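Local structure of CBS domain-containing protein CBSX2, chloroplastic (Arabidopsis thaliana, 3SL7) at residues T11-L16 with D45-V50. The protein probably modulates plant development by regulating the chloroplast thioredoxin system through its pair of CBS domains. Residues are numbered along the deposited sequence; the frame is centred on the assembly and turned at random.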
loop_
_atom_site.group_PDB
_atom_site.type_symbol
_atom_site.label_atom_id
_atom_site.label_comp_id
_atom_site.label_asym_id
_atom_site.label_seq_id
_atom_site.Cartn_x
_atom_site.Cartn_y
_atom_site.Cartn_z
ATOM N N THR A 11 11.000 -8.123 4.450
ATOM C CA THR A 11 10.507 -7.381 5.586
ATOM C C THR A 11 10.645 -8.265 6.808
ATOM O O THR A 11 10.081 -9.359 6.846
ATOM C CB THR A 11 9.017 -7.030 5.379
ATOM O OG1 THR A 11 8.880 -6.303 4.151
ATOM C CG2 THR A 11 8.493 -6.191 6.529
ATOM N N PRO A 12 11.390 -7.793 7.814
ATOM C CA PRO A 12 11.640 -8.517 9.064
ATOM C C PRO A 12 10.340 -8.833 9.786
ATOM O O PRO A 12 9.349 -8.136 9.590
ATOM C CB PRO A 12 12.430 -7.507 9.895
ATOM C CG PRO A 12 12.987 -6.543 8.913
ATOM C CD PRO A 12 11.987 -6.449 7.825
ATOM N N ARG A 13 10.359 -9.869 10.615
ATOM C CA ARG A 13 9.213 -10.261 11.426
ATOM C C ARG A 13 8.688 -9.073 12.229
ATOM O O ARG A 13 7.479 -8.895 12.368
ATOM C CB ARG A 13 9.638 -11.392 12.371
ATOM C CG ARG A 13 8.553 -12.044 13.227
ATOM C CD ARG A 13 9.235 -13.054 14.161
ATOM N NE ARG A 13 8.330 -13.817 15.020
ATOM C CZ ARG A 13 8.119 -15.129 14.917
ATOM N NH1 ARG A 13 8.732 -15.843 13.979
ATOM N NH2 ARG A 13 7.284 -15.733 15.752
ATOM N N GLN A 14 9.598 -8.255 12.750
ATOM C CA GLN A 14 9.208 -7.164 13.641
ATOM C C GLN A 14 8.364 -6.112 12.936
ATOM O O GLN A 14 7.708 -5.303 13.588
ATOM C CB GLN A 14 10.429 -6.513 14.311
ATOM C CG GLN A 14 11.482 -5.985 13.345
ATOM C CD GLN A 14 12.629 -6.960 13.136
ATOM O OE1 GLN A 14 12.436 -8.178 13.116
ATOM N NE2 GLN A 14 13.834 -6.424 12.990
ATOM N N ASN A 15 8.368 -6.131 11.608
ATOM C CA ASN A 15 7.578 -5.167 10.851
ATOM C C ASN A 15 6.343 -5.775 10.195
ATOM O O ASN A 15 5.665 -5.119 9.408
ATOM C CB ASN A 15 8.458 -4.443 9.833
ATOM C CG ASN A 15 9.621 -3.722 10.489
ATOM O OD1 ASN A 15 10.776 -3.888 10.101
ATOM N ND2 ASN A 15 9.320 -2.929 11.508
ATOM N N LEU A 16 6.046 -7.027 10.528
ATOM C CA LEU A 16 4.855 -7.683 9.998
ATOM C C LEU A 16 3.622 -7.221 10.747
ATOM O O LEU A 16 3.701 -6.808 11.907
ATOM C CB LEU A 16 4.943 -9.208 10.109
ATOM C CG LEU A 16 6.150 -9.829 9.409
ATOM C CD1 LEU A 16 6.267 -11.354 9.551
ATOM C CD2 LEU A 16 6.378 -9.317 7.997
ATOM N N ASP A 45 -1.690 -19.347 16.902
ATOM C CA ASP A 45 -1.158 -18.906 18.186
ATOM C C ASP A 45 0.364 -19.084 18.316
ATOM O O ASP A 45 1.008 -18.398 19.112
ATOM C CB ASP A 45 -1.904 -19.605 19.334
ATOM C CG ASP A 45 -3.368 -19.174 19.435
ATOM O OD1 ASP A 45 -3.712 -18.081 18.933
ATOM O OD2 ASP A 45 -4.174 -19.927 20.026
ATOM N N ASN A 46 0.939 -19.989 17.527
ATOM C CA ASN A 46 2.373 -20.274 17.602
ATOM C C ASN A 46 3.176 -19.664 16.452
ATOM O O ASN A 46 4.317 -20.044 16.210
ATOM C CB ASN A 46 2.636 -21.784 17.666
ATOM C CG ASN A 46 1.885 -22.459 18.794
ATOM O OD1 ASN A 46 1.149 -23.419 18.570
ATOM N ND2 ASN A 46 2.062 -21.958 20.015
ATOM N N TRP A 47 2.566 -18.722 15.743
ATOM C CA TRP A 47 3.225 -18.030 14.642
ATOM C C TRP A 47 3.433 -18.894 13.409
ATOM O O TRP A 47 4.142 -18.504 12.489
ATOM C CB TRP A 47 4.540 -17.385 15.102
ATOM C CG TRP A 47 4.278 -16.021 15.587
ATOM C CD1 TRP A 47 3.761 -15.669 16.797
ATOM C CD2 TRP A 47 4.444 -14.812 14.851
ATOM N NE1 TRP A 47 3.614 -14.306 16.868
ATOM C CE2 TRP A 47 4.026 -13.755 15.684
ATOM C CE3 TRP A 47 4.920 -14.515 13.573
ATOM C CZ2 TRP A 47 4.070 -12.425 15.281
ATOM C CZ3 TRP A 47 4.954 -13.193 13.170
ATOM C CH2 TRP A 47 4.533 -12.164 14.024
ATOM N N THR A 48 2.791 -20.056 13.384
ATOM C CA THR A 48 2.733 -20.837 12.157
ATOM C C THR A 48 1.899 -20.077 11.138
ATOM O O THR A 48 0.784 -19.628 11.442
ATOM C CB THR A 48 2.120 -22.216 12.395
ATOM O OG1 THR A 48 2.872 -22.885 13.413
ATOM C CG2 THR A 48 2.157 -23.038 11.111
ATOM N N LEU A 49 2.442 -19.915 9.935
ATOM C CA LEU A 49 1.730 -19.229 8.863
ATOM C C LEU A 49 0.615 -20.153 8.395
ATOM O O LEU A 49 0.874 -21.286 7.999
ATOM C CB LEU A 49 2.702 -18.923 7.724
ATOM C CG LEU A 49 2.331 -18.027 6.538
ATOM C CD1 LEU A 49 1.652 -18.819 5.468
ATOM C CD2 LEU A 49 1.480 -16.853 6.980
ATOM N N VAL A 50 -0.632 -19.699 8.481
ATOM C CA VAL A 50 -1.754 -20.550 8.083
ATOM C C VAL A 50 -2.515 -20.024 6.866
ATOM O O VAL A 50 -3.285 -20.754 6.239
ATOM C CB VAL A 50 -2.727 -20.803 9.251
ATOM C CG1 VAL A 50 -1.977 -21.386 10.439
ATOM C CG2 VAL A 50 -3.471 -19.514 9.635
#
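A cation-pi stack between R13 and W47 forms this surface contact in the CBS pair, joining the short 3-10 turn that follows strand 11-12 to the turn leading into strand 49-54. It illustrates how two side chains can bridge segments whose backbones stay well apart, since the CA atoms of R13 and W47 are 10.3 Å from each other. R13 spans the gap with a chain extended as far as NE: CG is anti to the backbone N (chi1 -175°), and the next two torsions are also close to 180°. That reach brings the guanidinium over one face of the indole, where it lies nearly flat, the two planes 24° apart. Its position is off-centre, with R13 CZ 4.0 Å from the centroid of the six-membered ring of W47. The aliphatic part of the arginine joins in as well, R13 CG resting 3.8 Å from W47 CZ3. From the edge of the indole, near its plane, L16 adds a looser apolar contact, its CD1 4.3 Å from W47 CZ3. Both L16 and W47 also pack on L141 of strand 141-146, which pairs with strand 11-12 in the neighbouring sheet, and W47 has a backbone hydrogen bond to L141, so the tryptophan joins its turn to strand 141-146. The closest approach belongs to the tip of the arginine, where R13 NH2 sits 3.0 Å from W47 CG.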